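Long-range contact in hemagglutinin (Pseudomonas aeruginosa, PDB 6D7Y), which is the toxic C-terminal tip of the contact-dependent growth inhibition protein CdiA, probably delivered into neighbouring bacteria and neutralised by its cognate immunity protein: residues H29-W33 / K92-D96. Residues are numbered along the deposited sequence; the frame is centred on the assembly and turned at random.
Sequences HPEIW and KGFID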
ATOM      1  N   HIS A  29      11.994  -4.501   1.094  1.00 31.05           N
ATOM      2  CA  HIS A  29      12.054  -4.237   2.541  1.00 29.65           C
ATOM      3  C   HIS A  29      11.253  -5.221   3.416  1.00 29.84           C
ATOM      4  O   HIS A  29      10.273  -4.840   4.050  1.00 26.65           O
ATOM      5  CB  HIS A  29      11.607  -2.785   2.817  1.00 29.88           C
ATOM      6  CG  HIS A  29      12.591  -1.756   2.361  1.00 30.72           C
ATOM      7  ND1 HIS A  29      13.775  -1.521   3.026  1.00 34.84           N
ATOM      8  CD2 HIS A  29      12.558  -0.878   1.334  1.00 31.40           C
ATOM      9  CE1 HIS A  29      14.439  -0.557   2.413  1.00 34.30           C
ATOM     10  NE2 HIS A  29      13.722  -0.152   1.381  1.00 32.19           N
ATOM     11  N   PRO A  30      11.697  -6.495   3.481  1.00 31.15           N
ATOM     12  CA  PRO A  30      10.982  -7.486   4.302  1.00 31.77           C
ATOM     13  C   PRO A  30      10.969  -7.129   5.796  1.00 32.27           C
ATOM     14  O   PRO A  30      10.077  -7.556   6.506  1.00 33.62           O
ATOM     15  CB  PRO A  30      11.745  -8.790   4.034  1.00 34.96           C
ATOM     16  CG  PRO A  30      13.086  -8.360   3.525  1.00 35.39           C
ATOM     17  CD  PRO A  30      12.854  -7.086   2.784  1.00 32.97           C
ATOM     18  N   GLU A  31      11.924  -6.333   6.249  1.00 32.38           N
ATOM     19  CA  GLU A  31      11.951  -5.908   7.652  1.00 34.54           C
ATOM     20  C   GLU A  31      10.766  -4.976   8.038  1.00 33.58           C
ATOM     21  O   GLU A  31      10.359  -4.893   9.203  1.00 35.08           O
ATOM     22  CB  GLU A  31      13.280  -5.219   7.990  1.00 37.52           C
ATOM     23  CG  GLU A  31      13.536  -3.839   7.391  1.00 36.68           C
ATOM     24  CD  GLU A  31      13.895  -3.803   5.917  1.00 37.05           C
ATOM     25  OE1 GLU A  31      13.880  -4.859   5.219  1.00 35.48           O
ATOM     26  OE2 GLU A  31      14.189  -2.671   5.453  1.00 39.50           O
ATOM     27  N   ILE A  32      10.243  -4.261   7.046  1.00 31.41           N
ATOM     28  CA  ILE A  32       9.122  -3.343   7.225  1.00 29.20           C
ATOM     29  C   ILE A  32       7.796  -4.049   6.981  1.00 28.52           C
ATOM     30  O   ILE A  32       6.839  -3.884   7.753  1.00 28.27           O
ATOM     31  CB  ILE A  32       9.259  -2.148   6.232  1.00 28.75           C
ATOM     32  CG1 ILE A  32      10.564  -1.380   6.505  1.00 30.90           C
ATOM     33  CG2 ILE A  32       8.060  -1.202   6.311  1.00 26.77           C
ATOM     34  CD1 ILE A  32      10.802  -0.199   5.596  1.00 32.13           C
ATOM     35  N   TRP A  33       7.740  -4.844   5.913  1.00 25.99           N
ATOM     36  CA  TRP A  33       6.481  -5.499   5.521  1.00 26.49           C
ATOM     37  C   TRP A  33       6.331  -6.949   5.910  1.00 28.76           C
ATOM     38  O   TRP A  33       5.207  -7.442   5.968  1.00 30.09           O
ATOM     39  CB  TRP A  33       6.307  -5.375   3.991  1.00 23.03           C
ATOM     40  CG  TRP A  33       6.348  -3.921   3.549  1.00 21.76           C
ATOM     41  CD1 TRP A  33       7.438  -3.200   3.168  1.00 21.09           C
ATOM     42  CD2 TRP A  33       5.260  -3.022   3.565  1.00 20.01           C
ATOM     43  NE1 TRP A  33       7.086  -1.911   2.920  1.00 20.70           N
ATOM     44  CE2 TRP A  33       5.745  -1.773   3.161  1.00 20.63           C
ATOM     45  CE3 TRP A  33       3.900  -3.155   3.875  1.00 21.69           C
ATOM     46  CZ2 TRP A  33       4.924  -0.654   3.051  1.00 20.23           C
ATOM     47  CZ3 TRP A  33       3.084  -2.047   3.773  1.00 20.83           C
ATOM     48  CH2 TRP A  33       3.598  -0.815   3.361  1.00 20.75           C
ATOM     49  N   LYS A  92      -3.208   4.268  -4.463  1.00 18.27           N
ATOM     50  CA  LYS A  92      -2.105   4.539  -5.404  1.00 17.95           C
ATOM     51  C   LYS A  92      -0.995   3.511  -5.159  1.00 17.57           C
ATOM     52  O   LYS A  92      -0.502   2.865  -6.094  1.00 18.21           O
ATOM     53  CB  LYS A  92      -1.568   5.967  -5.249  1.00 18.15           C
ATOM     54  CG  LYS A  92      -0.284   6.272  -6.018  1.00 19.59           C
ATOM     55  CD  LYS A  92      -0.488   6.155  -7.495  1.00 20.70           C
ATOM     56  CE  LYS A  92       0.724   6.676  -8.263  1.00 21.30           C
ATOM     57  NZ  LYS A  92       0.369   6.669  -9.705  1.00 21.87           N
ATOM     58  N   GLY A  93      -0.575   3.380  -3.908  1.00 15.89           N
ATOM     59  CA  GLY A  93       0.467   2.430  -3.607  1.00 16.77           C
ATOM     60  C   GLY A  93       0.875   2.435  -2.149  1.00 16.51           C
ATOM     61  O   GLY A  93       0.370   3.213  -1.342  1.00 16.75           O
ATOM     62  N   PHE A  94       1.755   1.504  -1.819  1.00 16.75           N
ATOM     63  CA  PHE A  94       2.366   1.493  -0.497  1.00 17.11           C
ATOM     64  C   PHE A  94       3.593   2.393  -0.584  1.00 17.03           C
ATOM     65  O   PHE A  94       4.152   2.595  -1.653  1.00 19.08           O
ATOM     66  CB  PHE A  94       2.755   0.069  -0.082  1.00 18.05           C
ATOM     67  CG  PHE A  94       1.583  -0.816   0.256  1.00 19.28           C
ATOM     68  CD1 PHE A  94       0.734  -0.493   1.307  1.00 19.85           C
ATOM     69  CD2 PHE A  94       1.391  -2.022  -0.393  1.00 20.18           C
ATOM     70  CE1 PHE A  94      -0.336  -1.309   1.645  1.00 21.62           C
ATOM     71  CE2 PHE A  94       0.334  -2.841  -0.054  1.00 22.14           C
ATOM     72  CZ  PHE A  94      -0.527  -2.496   0.974  1.00 22.39           C
ATOM     73  N   ILE A  95       4.021   2.953   0.538  1.00 17.95           N
ATOM     74  CA  ILE A  95       5.187   3.808   0.575  1.00 18.35           C
ATOM     75  C   ILE A  95       5.984   3.479   1.833  1.00 20.17           C
ATOM     76  O   ILE A  95       5.431   3.008   2.832  1.00 19.16           O
ATOM     77  CB  ILE A  95       4.856   5.333   0.547  1.00 18.64           C
ATOM     78  CG1 ILE A  95       3.820   5.681   1.630  1.00 19.76           C
ATOM     79  CG2 ILE A  95       4.345   5.746  -0.846  1.00 18.95           C
ATOM     80  CD1 ILE A  95       3.428   7.154   1.701  1.00 20.51           C
ATOM     81  N   ASP A  96       7.280   3.682   1.735  1.00 21.73           N
ATOM     82  CA  ASP A  96       8.213   3.417   2.847  1.00 25.22           C
ATOM     83  C   ASP A  96       9.430   4.304   2.652  1.00 28.13           C
ATOM     84  O   ASP A  96       9.364   5.237   1.821  1.00 29.23           O
ATOM     85  CB  ASP A  96       8.548   1.909   2.961  1.00 26.48           C
ATOM     86  CG  ASP A  96       8.947   1.260   1.617  1.00 27.93           C
ATOM     87  OD1 ASP A  96       9.544   1.942   0.752  1.00 26.66           O
ATOM     88  OD2 ASP A  96       8.673   0.042   1.446  1.00 28.37           O
ATOM     89  OXT ASP A  96      10.472   4.135   3.297  1.00 31.44           O
TER
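Ile32 and Asp96 mark the nearest backbone approach, their CA atoms 8.1 Å apart, too far for backbone hydrogen bonding, and the short helix 30-33 meets the end of strand 91-95 through side chains, chiefly Trp33. His29 sits at the N-cap position of that helix, and its carbonyl O accepts from both Ile32 N and Trp33 N. The resulting turn brings the indole of Trp33 against the C-terminal residues. Its NE1 donates to Asp96 OD2 at 2.9 Å; the N-H...O angle of 161° and an acceptor close to the indole plane indicate a well-directed bond, received on the anti lone pair. Asp96 CG, lodged between the backbone N and carbonyl carbon (chi1 49°), places the carboxylate before the indole N-H. Ile95 O also lies at the indole edge, 3.7 Å from Trp33 CZ2. His25 ND1 also bonds to Asp96 OD2, so this single oxygen ties helix 17-28 and helix 30-33 to the chain terminus. The contact joins helix 30-33 to strand 91-95, outermost within this chain in the four-stranded antiparallel sheet, against which helix 17-28 also packs, Phe94 touching Ile18 and Ala21. Across the contact, Trp33 CH2 lies 3.5 Å from Phe94 CD1, while CZ3 stands over one face of the phenyl ring, offset toward its rim. The two ring planes are inclined at 51°, an oblique aromatic contact. Beside the carboxylate, Ile32 CD1 approaches Asp96 CB at 4.1 Å. The His29 ring, whose CD2 comes 4.0 Å from Asp96 OD2, is restrained by ND1 donating to Glu31 OE2 at 2.7 Å, nearly in the ring plane.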